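Local coordinates for arginine decarboxylase, A207R protein (Paramecium bursaria Chlorella virus 1, PDB 2NVA) that decarboxylates arginine to agmatine with the help of a pyridoxal 5'-phosphate cofactor and resembles the eukaryotic ornithine decarboxylases in fold, at residues 285-290 / 357-362; 266-271 / 280-285; 13-18 / 366-371; 261-266 / 344-349. All blocks are in the same frame, centred on the assembly; numbering follows the deposited sequence.

Interaction 1: residues 285-290 / 357-362; sequences STYGGF and LTTSFN. With PL2 ((4-{[(4-{[amino(imino)methyl]amino}butyl)amino]methyl}-5-hydroxy-6-methylpyridin-3-yl)methyl dihydrogen phosphate), chain J.
The rings of Tyr287 and Phe361 meet edge to face, with centroids 4.8 Å apart and planes at 61°. Phe361 supplies the edge: its CD2 stands over the centre of the tyrosine ring, and Phe361 CD2 lies 3.8 Å from Tyr287 CD2. The two side chains run side by side and point the same way, which brings both to the agmatine part of the bound PL2 adduct. There the guanidinium nitrogen NH2 of PL2 donates a hydrogen bond of 3.1 Å to Tyr287 OH. The same hydroxyl is hydrogen-bonded to Asp325, which also binds PL2 directly. Phe361 CZ approaches PL2 NE to 4.1 Å.

The backbone below the tyrosine is gripped twice. Tyr287 O accepts from Thr359 N at 2.8 Å, nearly in line with the carbonyl, and from Thr359 OG1, also at 2.8 Å, on a line tilted from the carbonyl plane. With chi1 at 76°, Thr359 OG1 sits between its own backbone N and carbonyl carbon, and from there it accepts from Phe361 N in an ST turn. One hydroxyl thus ties together the chain segments carrying both rings. A water bridges Thr286 O and Leu357 O.

Ser179, Gly216, Gly254 and Arg255 of the second subunit bind this PL2 as well, while Leu357 touches the other PL2: the arrangement of an active site shared across the dimer interface.

Interaction 2: residues 266-271 / 280-285; sequences TQVIGK and YFFNES
Asn283 OD1 takes two hydrogen bonds from the opposite strand: a short one from Thr266 OG1 at 2.6 Å, and one from Gln267 N at 2.9 Å. The hydroxyl comes from almost straight beyond the amide C=O, whereas the backbone donor stands above the amide plane. A chi1 of 62° swings the Asn283 amide back over the neighbouring strand, and Asn283 N donates to Gln267 O at 3.2 Å.

Further along, Phe281 O receives both Ile269 N, at 2.8 Å, and Gly270 N, at 3.2 Å. The register shifts by one here. Phe281 N returns a bond to Gly270 O.

On one face Val268 divides its methyls, CG1 lying 4.0 Å from Tyr280 CD1 and CG2 3.7 Å from Phe282 CE1. The extended Lys271 chain runs alongside Tyr280, with Lys271 CG 3.7 Å from Tyr280 CE1; Lys271 NZ forms a salt bridge with Glu338 and a hydrogen bond to Leu339 O. Ile269 crosses the base of Phe281 at about a right angle.

Ile269 and Gly270 opposite Phe281 form a classic beta bulge in the antiparallel hairpin of strands 262-274 and 277-282, and the Asn283 side chain continues the bonding just past the strand's end.

Interaction 3: residues 13-18 / 366-371; sequences PHQTKS and EYDVYY
Ser18 and Tyr367 are where the two backbones come closest, with CA atoms 5.0 Å apart. The touching parts run at 111° to each other, so the segments meet at a corner instead of lying along one another. One firm backbone bond marks it: Asp368 N donates to Ser18 O at 3.0 Å, in the carbonyl plane and with an N-H...O angle of 161°. A water continues the junction by accepting from Ser18 N and donating to Glu366 O. Beyond the corner, strands 18-22 and 367-371 pair in parallel, Asp368 and Tyr370 bonding to the backbone of Tyr20.

Among the side chains, Lys17 reaches across Asp368 to Glu366. Its aliphatic part crosses Asp368 at about a right angle, with Lys17 CD 3.7 Å from Asp368 OD1. The chain then bends at chi4, -68°, and Lys17 NZ ends 3.2 Å from Glu366 OE1 in a weak salt bridge. Gln15 comes from the opposite direction to Asp368 and Tyr370, with its amide at the edge of the Tyr370 ring and its plane steeply inclined to both the carboxylate and the ring. A second water accepts from Thr16 N and gives a weak bond to Asp368 OD2. Ser18 OG is hydrogen-bonded to Glu284 OE1, in the loop after strand 277-282.

Charge pairing is therefore loose and much of the polar linkage passes through water, which fits a surface junction between the chain's two ends: the direct backbone bond helps set the position, together with the strand pairing through Tyr20, while the weak salt bridge probably adds only a modest attraction.

Interaction 4: residues 261-266 / 344-349; sequences YSVLAT and WVYFPS
Val263 meets the Tyr346 ring obliquely, with Val263 CB 3.7 Å from Tyr346 CD1 and both valine methyls near the same ring carbon. Tyr346 has chi1 at 74°, placing CG between the backbone N and the carbonyl carbon, which folds the ring along its strand toward Val263. Beside it Ala265 CB faces Tyr346 CB at 4.2 Å. On this same face Trp344 (chi1 -74°) turns its indole back across the sheet: the indole edge meets Ala265 O near the ring plane, and Trp344 CE3 is 3.5 Å from the backbone Thr266 C.

The face bearing Leu264 and Thr266 is arranged differently. Thr266 CG2 comes in the ring plane to the edge of Phe347, 3.7 Å from CE2, and lies beside Val345 CG2 at 3.8 Å. Leu264 O meets the same ring at its edge, while Phe290 packs edge-to-face with Phe347.

Between these two layers of side chains, Leu264 and Phe347 exchange two N-H...O bonds, as do Thr266 and Val345, in a regular antiparallel ladder of strands 262-274 and 344-347.

Polarity and bulk are thus separated: the paired amides and carbonyls of Leu264, Thr266, Val345 and Phe347 satisfy one another, Thr266 OG1 goes to Asn283, and the side-chain contacts are almost wholly hydrocarbon and aromatic.

Overall arrangement
Interactions 2, 3 and 4 belong to one mixed sheet, and interaction 1 carries loops from it to the ligand. Strand 262-274 pairs with 344-347 in interaction 4 and with 277-282 in interaction 2, whose centres lie about 13 Å apart and which share Thr266. Glu284 is a junction: OE2 meets Gly289 N of interaction 1 at 2.8 Å, and OE1 meets Ser18 OG of interaction 3 at 2.7 Å, both probable hydrogen bonds. Phe290 CZ packs 3.4 Å from Phe347 CD2, joining interactions 1 and 4. Interaction 1 touches PL2 directly; Phe281 of interaction 2 has its side chain about 11 Å from a bound PL2, and Ser349 of interaction 4 about 13 Å.

Interaction 1: residues 285-290 / 357-362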
# COMPACT_ATOMS: atom_id res chain seq x y z
N SER A 285 -6.47 3.92 8.10
CA SER A 285 -6.87 3.84 6.70
C SER A 285 -6.43 2.54 6.04
O SER A 285 -5.63 1.79 6.61
CB SER A 285 -6.34 5.05 5.91
OG SER A 285 -5.00 4.84 5.47
N THR A 286 -6.98 2.28 4.85
CA THR A 286 -6.55 1.14 4.03
C THR A 286 -5.09 1.30 3.55
O THR A 286 -4.45 0.33 3.17
CB THR A 286 -7.45 0.93 2.80
OG1 THR A 286 -7.45 2.11 2.00
CG2 THR A 286 -8.86 0.60 3.24
N TYR A 287 -4.59 2.53 3.61
CA TYR A 287 -3.17 2.83 3.34
C TYR A 287 -2.32 2.79 4.60
O TYR A 287 -1.08 2.94 4.55
CB TYR A 287 -3.06 4.20 2.67
CG TYR A 287 -3.67 4.26 1.29
CD1 TYR A 287 -3.01 3.70 0.21
CD2 TYR A 287 -4.92 4.85 1.08
CE1 TYR A 287 -3.56 3.76 -1.08
CE2 TYR A 287 -5.48 4.91 -0.20
CZ TYR A 287 -4.79 4.37 -1.27
OH TYR A 287 -5.33 4.43 -2.54
N GLY A 288 -2.97 2.60 5.74
CA GLY A 288 -2.27 2.44 7.01
C GLY A 288 -2.32 0.98 7.41
O GLY A 288 -1.66 0.14 6.78
N GLY A 289 -3.12 0.68 8.43
CA GLY A 289 -3.20 -0.68 8.96
C GLY A 289 -4.26 -1.58 8.32
O GLY A 289 -4.34 -2.77 8.64
N PHE A 290 -5.06 -1.02 7.42
CA PHE A 290 -6.21 -1.74 6.86
C PHE A 290 -6.10 -2.18 5.41
O PHE A 290 -7.11 -2.28 4.70
CB PHE A 290 -7.51 -0.95 7.10
CG PHE A 290 -7.91 -0.89 8.55
CD1 PHE A 290 -8.80 -1.82 9.09
CD2 PHE A 290 -7.36 0.07 9.40
CE1 PHE A 290 -9.14 -1.77 10.44
CE2 PHE A 290 -7.72 0.13 10.74
CZ PHE A 290 -8.60 -0.81 11.26
N LEU A 357 2.29 -3.41 6.30
CA LEU A 357 1.89 -2.82 5.02
C LEU A 357 1.56 -1.32 5.09
O LEU A 357 0.94 -0.76 4.18
CB LEU A 357 0.75 -3.61 4.42
CG LEU A 357 1.25 -4.86 3.70
CD1 LEU A 357 0.26 -5.98 3.83
CD2 LEU A 357 1.53 -4.55 2.25
N THR A 358 2.01 -0.68 6.16
CA THR A 358 1.74 0.74 6.42
C THR A 358 2.41 1.62 5.36
O THR A 358 3.54 1.37 4.96
CB THR A 358 2.21 1.14 7.85
OG1 THR A 358 1.49 0.34 8.79
CG2 THR A 358 1.89 2.60 8.13
N THR A 359 1.70 2.65 4.90
CA THR A 359 2.31 3.73 4.11
C THR A 359 2.15 5.07 4.81
O THR A 359 1.33 5.21 5.74
CB THR A 359 1.67 3.90 2.71
OG1 THR A 359 0.41 4.57 2.82
CG2 THR A 359 1.50 2.55 1.99
N SER A 360 2.90 6.07 4.34
CA SER A 360 2.73 7.43 4.83
C SER A 360 1.94 8.29 3.84
O SER A 360 2.06 9.52 3.85
CB SER A 360 4.08 8.07 5.17
OG SER A 360 4.96 8.08 4.06
N PHE A 361 1.13 7.65 3.00
CA PHE A 361 0.30 8.36 2.02
C PHE A 361 -0.55 9.42 2.73
O PHE A 361 -1.13 9.15 3.78
CB PHE A 361 -0.58 7.37 1.26
CG PHE A 361 -1.35 7.98 0.09
CD1 PHE A 361 -0.71 8.83 -0.83
CD2 PHE A 361 -2.70 7.68 -0.10
CE1 PHE A 361 -1.42 9.37 -1.91
CE2 PHE A 361 -3.41 8.22 -1.17
CZ PHE A 361 -2.77 9.07 -2.08
N ASN A 362 -0.61 10.62 2.15
CA ASN A 362 -1.33 11.78 2.72
C ASN A 362 -0.72 12.34 4.01
O ASN A 362 -1.26 13.28 4.59
CB ASN A 362 -2.80 11.44 2.97
CG ASN A 362 -3.66 11.50 1.72
OD1 ASN A 362 -3.25 11.05 0.63
ND2 ASN A 362 -4.86 12.05 1.86
N1 PL2 J . -7.07 17.96 -3.91
C2 PL2 J . -7.70 17.04 -3.16
C2A PL2 J . -8.60 17.53 -2.01
C3 PL2 J . -7.56 15.69 -3.45
O3 PL2 J . -8.24 14.77 -2.70
C4 PL2 J . -6.73 15.27 -4.53
C4A PL2 J . -6.50 13.80 -4.93
C5 PL2 J . -6.09 16.30 -5.26
C6 PL2 J . -6.28 17.63 -4.93
P PL2 J . -4.83 14.99 -8.76
N PL2 J . -7.59 12.91 -4.52
CA PL2 J . -7.02 11.66 -3.94
CG PL2 J . -6.04 9.42 -4.63
OP2 PL2 J . -5.50 13.92 -9.71
OP3 PL2 J . -3.38 14.40 -8.38
OP1 PL2 J . -4.67 16.31 -9.42
OP4 PL2 J . -5.70 15.05 -7.39
C5M PL2 J . -5.18 15.94 -6.45
CB PL2 J . -6.06 10.94 -4.93
CD PL2 J . -5.21 8.67 -5.69
NE PL2 J . -4.89 7.34 -5.12
CZ PL2 J . -3.97 6.52 -5.63
NH2 PL2 J . -3.74 5.34 -5.04
NH1 PL2 J . -3.28 6.86 -6.72
O HOH W 1 -1.32 -0.05 2.73

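Interaction 2: residues 266-271 / 280-285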
# COMPACT_ATOMS: atom_id res chain seq x y z
N THR A 266 -8.41 2.56 17.20
CA THR A 266 -8.49 3.75 16.36
C THR A 266 -9.65 4.63 16.81
O THR A 266 -10.65 4.14 17.36
CB THR A 266 -8.58 3.39 14.85
OG1 THR A 266 -8.62 4.58 14.06
CG2 THR A 266 -9.81 2.54 14.52
N GLN A 267 -9.51 5.93 16.57
CA GLN A 267 -10.46 6.91 17.09
C GLN A 267 -11.32 7.51 15.98
O GLN A 267 -10.83 7.73 14.87
CB GLN A 267 -9.70 8.04 17.82
CG GLN A 267 -10.59 8.93 18.67
CD GLN A 267 -9.83 10.12 19.25
OE1 GLN A 267 -9.07 10.78 18.56
NE2 GLN A 267 -10.03 10.39 20.54
N VAL A 268 -12.59 7.77 16.29
CA VAL A 268 -13.47 8.53 15.42
C VAL A 268 -13.02 10.00 15.44
O VAL A 268 -13.05 10.65 16.49
CB VAL A 268 -14.95 8.47 15.88
CG1 VAL A 268 -15.84 9.28 14.94
CG2 VAL A 268 -15.42 7.01 15.96
N ILE A 269 -12.59 10.48 14.29
CA ILE A 269 -12.09 11.84 14.17
C ILE A 269 -13.01 12.77 13.37
O ILE A 269 -12.85 13.98 13.44
CB ILE A 269 -10.61 11.90 13.64
CG1 ILE A 269 -10.48 11.37 12.22
CG2 ILE A 269 -9.67 11.16 14.60
CD1 ILE A 269 -10.74 12.44 11.15
N GLY A 270 -13.94 12.19 12.62
CA GLY A 270 -14.91 12.96 11.84
C GLY A 270 -16.21 12.18 11.70
O GLY A 270 -16.24 10.96 11.85
N LYS A 271 -17.28 12.90 11.40
CA LYS A 271 -18.61 12.28 11.39
C LYS A 271 -19.52 13.06 10.46
O LYS A 271 -19.41 14.28 10.36
CB LYS A 271 -19.18 12.28 12.82
CG LYS A 271 -20.54 11.59 13.00
CD LYS A 271 -21.00 11.66 14.47
CE LYS A 271 -22.43 11.09 14.62
NZ LYS A 271 -22.87 11.07 16.05
N TYR A 280 -18.47 7.73 9.42
CA TYR A 280 -17.40 8.06 10.36
C TYR A 280 -16.05 8.00 9.69
O TYR A 280 -15.82 7.16 8.82
CB TYR A 280 -17.40 7.08 11.53
CG TYR A 280 -18.73 7.00 12.23
CD1 TYR A 280 -19.16 8.03 13.09
CD2 TYR A 280 -19.56 5.90 12.05
CE1 TYR A 280 -20.39 7.94 13.74
CE2 TYR A 280 -20.80 5.81 12.68
CZ TYR A 280 -21.20 6.84 13.53
OH TYR A 280 -22.42 6.73 14.17
N PHE A 281 -15.15 8.89 10.12
CA PHE A 281 -13.79 8.88 9.63
C PHE A 281 -12.88 8.60 10.81
O PHE A 281 -13.06 9.17 11.88
CB PHE A 281 -13.44 10.23 9.00
CG PHE A 281 -14.11 10.44 7.69
CD1 PHE A 281 -13.38 10.34 6.51
CD2 PHE A 281 -15.48 10.67 7.62
CE1 PHE A 281 -14.02 10.52 5.26
CE2 PHE A 281 -16.12 10.84 6.38
CZ PHE A 281 -15.39 10.76 5.21
N PHE A 282 -11.93 7.68 10.60
CA PHE A 282 -11.01 7.22 11.65
C PHE A 282 -9.59 7.69 11.41
O PHE A 282 -9.24 8.02 10.28
CB PHE A 282 -11.02 5.69 11.71
CG PHE A 282 -12.34 5.14 12.20
CD1 PHE A 282 -12.52 4.85 13.57
CD2 PHE A 282 -13.41 4.96 11.32
CE1 PHE A 282 -13.74 4.36 14.03
CE2 PHE A 282 -14.64 4.49 11.77
CZ PHE A 282 -14.80 4.18 13.13
N ASN A 283 -8.77 7.71 12.46
CA ASN A 283 -7.35 8.05 12.28
C ASN A 283 -6.52 6.84 11.82
O ASN A 283 -5.34 6.68 12.19
CB ASN A 283 -6.76 8.74 13.53
CG ASN A 283 -6.79 7.86 14.78
OD1 ASN A 283 -7.36 6.77 14.80
ND2 ASN A 283 -6.13 8.34 15.83
N GLU A 284 -7.15 6.00 11.02
CA GLU A 284 -6.54 4.86 10.35
C GLU A 284 -7.05 4.80 8.91
O GLU A 284 -7.95 5.57 8.54
CB GLU A 284 -6.90 3.56 11.07
CG GLU A 284 -5.81 3.07 12.01
CD GLU A 284 -4.51 2.69 11.30
OE1 GLU A 284 -3.47 2.66 11.99
OE2 GLU A 284 -4.52 2.44 10.07
N SER A 285 -6.47 3.92 8.10
CA SER A 285 -6.87 3.84 6.70
C SER A 285 -6.43 2.54 6.04
O SER A 285 -5.63 1.79 6.61
CB SER A 285 -6.34 5.05 5.91
OG SER A 285 -5.00 4.84 5.47

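Interaction 3: residues 13-18 / 366-371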
# COMPACT_ATOMS: atom_id res chain seq x y z
N PRO A 13 -3.87 9.53 28.71
CA PRO A 13 -5.00 10.32 28.27
C PRO A 13 -4.69 11.25 27.08
O PRO A 13 -5.60 11.79 26.49
CB PRO A 13 -5.36 11.13 29.52
CG PRO A 13 -4.11 11.22 30.29
CD PRO A 13 -3.42 9.92 30.06
N HIS A 14 -3.41 11.41 26.75
CA HIS A 14 -3.06 12.24 25.60
C HIS A 14 -2.72 11.44 24.36
O HIS A 14 -2.15 11.96 23.39
CB HIS A 14 -1.97 13.23 26.00
CG HIS A 14 -2.45 14.16 27.06
ND1 HIS A 14 -1.78 14.34 28.25
CD2 HIS A 14 -3.61 14.85 27.16
CE1 HIS A 14 -2.47 15.18 29.01
NE2 HIS A 14 -3.59 15.49 28.38
N GLN A 15 -3.12 10.17 24.38
CA GLN A 15 -2.99 9.31 23.20
C GLN A 15 -3.74 9.93 22.02
O GLN A 15 -4.92 10.29 22.14
CB GLN A 15 -3.52 7.90 23.52
CG GLN A 15 -3.37 6.88 22.37
CD GLN A 15 -1.92 6.58 22.01
OE1 GLN A 15 -1.58 6.45 20.83
NE2 GLN A 15 -1.06 6.45 23.01
N THR A 16 -3.07 10.10 20.88
CA THR A 16 -3.77 10.60 19.70
C THR A 16 -3.69 9.65 18.51
O THR A 16 -4.69 9.44 17.84
CB THR A 16 -3.32 12.02 19.23
OG1 THR A 16 -1.91 12.02 18.98
CG2 THR A 16 -3.61 13.03 20.29
N LYS A 17 -2.51 9.09 18.25
CA LYS A 17 -2.32 8.13 17.16
C LYS A 17 -3.10 6.84 17.41
O LYS A 17 -3.35 6.48 18.55
CB LYS A 17 -0.85 7.73 17.02
CG LYS A 17 0.14 8.84 16.86
CD LYS A 17 1.52 8.20 16.67
CE LYS A 17 2.64 9.13 17.04
NZ LYS A 17 2.75 10.26 16.08
N SER A 18 -3.45 6.14 16.33
CA SER A 18 -3.97 4.79 16.47
C SER A 18 -2.87 3.93 17.09
O SER A 18 -1.69 4.29 17.03
CB SER A 18 -4.39 4.23 15.13
OG SER A 18 -3.28 4.14 14.25
N GLU A 366 0.88 6.88 10.89
CA GLU A 366 1.60 6.74 12.16
C GLU A 366 0.78 5.93 13.15
O GLU A 366 -0.46 5.96 13.12
CB GLU A 366 1.95 8.12 12.75
CG GLU A 366 2.92 8.89 11.86
CD GLU A 366 3.74 9.87 12.61
OE1 GLU A 366 3.20 10.93 13.00
OE2 GLU A 366 4.96 9.60 12.82
N TYR A 367 1.48 5.20 14.00
CA TYR A 367 0.82 4.41 15.04
C TYR A 367 1.79 4.16 16.18
O TYR A 367 3.02 4.18 15.99
CB TYR A 367 0.29 3.08 14.48
CG TYR A 367 1.36 2.18 13.90
CD1 TYR A 367 2.06 1.28 14.69
CD2 TYR A 367 1.67 2.23 12.54
CE1 TYR A 367 3.05 0.46 14.17
CE2 TYR A 367 2.65 1.41 12.01
CZ TYR A 367 3.34 0.53 12.82
OH TYR A 367 4.32 -0.30 12.30
N ASP A 368 1.24 3.92 17.35
CA ASP A 368 2.02 3.44 18.50
C ASP A 368 1.81 1.95 18.71
O ASP A 368 0.90 1.35 18.15
CB ASP A 368 1.59 4.19 19.77
CG ASP A 368 1.96 5.68 19.73
OD1 ASP A 368 3.07 6.00 19.26
OD2 ASP A 368 1.14 6.50 20.18
N VAL A 369 2.66 1.34 19.55
CA VAL A 369 2.50 -0.07 19.90
C VAL A 369 2.64 -0.22 21.41
O VAL A 369 3.63 0.25 21.98
CB VAL A 369 3.55 -0.97 19.18
CG1 VAL A 369 3.29 -2.43 19.49
CG2 VAL A 369 3.52 -0.75 17.66
N TYR A 370 1.66 -0.86 22.03
CA TYR A 370 1.72 -1.17 23.47
C TYR A 370 1.77 -2.67 23.64
O TYR A 370 0.97 -3.38 23.03
CB TYR A 370 0.47 -0.65 24.17
CG TYR A 370 0.41 0.85 24.30
CD1 TYR A 370 1.05 1.51 25.35
CD2 TYR A 370 -0.29 1.61 23.37
CE1 TYR A 370 0.99 2.91 25.47
CE2 TYR A 370 -0.35 3.00 23.47
CZ TYR A 370 0.30 3.64 24.50
OH TYR A 370 0.22 5.01 24.62
N TYR A 371 2.71 -3.15 24.45
CA TYR A 371 2.82 -4.58 24.72
C TYR A 371 2.23 -4.89 26.09
O TYR A 371 2.47 -4.16 27.05
CB TYR A 371 4.27 -5.05 24.65
CG TYR A 371 4.91 -4.75 23.32
CD1 TYR A 371 4.65 -5.56 22.21
CD2 TYR A 371 5.75 -3.65 23.16
CE1 TYR A 371 5.22 -5.28 20.98
CE2 TYR A 371 6.32 -3.36 21.93
CZ TYR A 371 6.05 -4.18 20.85
OH TYR A 371 6.63 -3.90 19.63
O HOH W 2 -0.32 9.47 20.23
O HOH W 3 -2.95 7.13 13.65

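Interaction 4: residues 261-266 / 344-349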
# COMPACT_ATOMS: atom_id res chain seq x y z
N TYR A 261 -2.13 -11.88 17.47
CA TYR A 261 -1.11 -11.22 18.27
C TYR A 261 -1.51 -9.82 18.75
O TYR A 261 -1.15 -9.40 19.85
CB TYR A 261 0.19 -11.14 17.45
CG TYR A 261 1.36 -10.42 18.13
CD1 TYR A 261 1.78 -10.77 19.41
CD2 TYR A 261 2.07 -9.42 17.44
CE1 TYR A 261 2.86 -10.12 20.01
CE2 TYR A 261 3.14 -8.78 18.02
CZ TYR A 261 3.55 -9.13 19.30
OH TYR A 261 4.62 -8.48 19.87
N SER A 262 -2.24 -9.10 17.90
CA SER A 262 -2.54 -7.69 18.12
C SER A 262 -4.01 -7.37 17.90
O SER A 262 -4.69 -8.05 17.15
CB SER A 262 -1.70 -6.81 17.18
OG SER A 262 -0.32 -7.07 17.33
N VAL A 263 -4.47 -6.32 18.58
CA VAL A 263 -5.70 -5.61 18.19
C VAL A 263 -5.26 -4.22 17.75
O VAL A 263 -4.20 -3.76 18.15
CB VAL A 263 -6.76 -5.55 19.33
CG1 VAL A 263 -7.15 -6.98 19.79
CG2 VAL A 263 -6.27 -4.71 20.51
N LEU A 264 -6.07 -3.55 16.93
CA LEU A 264 -5.74 -2.19 16.49
C LEU A 264 -6.82 -1.22 16.96
O LEU A 264 -7.96 -1.34 16.56
CB LEU A 264 -5.58 -2.12 14.97
CG LEU A 264 -5.25 -0.74 14.36
CD1 LEU A 264 -4.06 -0.05 15.02
CD2 LEU A 264 -5.00 -0.92 12.85
N ALA A 265 -6.43 -0.28 17.82
CA ALA A 265 -7.35 0.73 18.36
C ALA A 265 -7.26 2.01 17.54
O ALA A 265 -6.16 2.45 17.20
CB ALA A 265 -7.02 1.02 19.82
N THR A 266 -8.41 2.56 17.20
CA THR A 266 -8.49 3.75 16.36
C THR A 266 -9.65 4.63 16.81
O THR A 266 -10.65 4.14 17.36
CB THR A 266 -8.58 3.39 14.85
OG1 THR A 266 -8.62 4.58 14.06
CG2 THR A 266 -9.81 2.54 14.52
N TRP A 344 -13.27 5.77 20.92
CA TRP A 344 -12.27 4.82 20.44
C TRP A 344 -12.95 3.49 20.19
O TRP A 344 -13.90 3.10 20.90
CB TRP A 344 -11.16 4.64 21.49
CG TRP A 344 -10.20 5.79 21.58
CD1 TRP A 344 -10.32 6.91 22.37
CD2 TRP A 344 -8.96 5.92 20.89
NE1 TRP A 344 -9.23 7.74 22.20
CE2 TRP A 344 -8.38 7.15 21.28
CE3 TRP A 344 -8.28 5.11 19.96
CZ2 TRP A 344 -7.14 7.59 20.78
CZ3 TRP A 344 -7.06 5.55 19.47
CH2 TRP A 344 -6.50 6.78 19.87
N VAL A 345 -12.46 2.79 19.18
CA VAL A 345 -12.87 1.41 18.93
C VAL A 345 -11.61 0.57 18.77
O VAL A 345 -10.53 1.13 18.57
CB VAL A 345 -13.78 1.28 17.66
CG1 VAL A 345 -15.00 2.21 17.77
CG2 VAL A 345 -12.99 1.59 16.38
N TYR A 346 -11.74 -0.75 18.83
CA TYR A 346 -10.64 -1.57 18.39
C TYR A 346 -11.10 -2.70 17.48
O TYR A 346 -12.23 -3.16 17.56
CB TYR A 346 -9.80 -2.09 19.57
CG TYR A 346 -10.44 -3.19 20.37
CD1 TYR A 346 -10.27 -4.54 20.02
CD2 TYR A 346 -11.20 -2.90 21.50
CE1 TYR A 346 -10.86 -5.55 20.75
CE2 TYR A 346 -11.79 -3.92 22.25
CZ TYR A 346 -11.62 -5.23 21.86
OH TYR A 346 -12.21 -6.24 22.60
N PHE A 347 -10.19 -3.13 16.61
CA PHE A 347 -10.43 -4.25 15.71
C PHE A 347 -9.67 -5.46 16.20
O PHE A 347 -8.42 -5.42 16.29
CB PHE A 347 -9.99 -3.87 14.29
CG PHE A 347 -10.88 -2.84 13.65
CD1 PHE A 347 -11.93 -3.23 12.83
CD2 PHE A 347 -10.67 -1.48 13.89
CE1 PHE A 347 -12.76 -2.28 12.23
CE2 PHE A 347 -11.50 -0.51 13.29
CZ PHE A 347 -12.56 -0.93 12.46
N PRO A 348 -10.40 -6.53 16.56
CA PRO A 348 -9.77 -7.74 17.08
C PRO A 348 -8.92 -8.45 16.02
O PRO A 348 -9.19 -8.27 14.84
CB PRO A 348 -10.96 -8.64 17.47
CG PRO A 348 -12.15 -7.72 17.55
CD PRO A 348 -11.88 -6.63 16.53
N SER A 349 -7.94 -9.24 16.46
CA SER A 349 -7.18 -10.13 15.57
C SER A 349 -6.61 -9.39 14.38
O SER A 349 -6.82 -9.75 13.22
CB SER A 349 -8.03 -11.34 15.15
OG SER A 349 -8.47 -12.07 16.31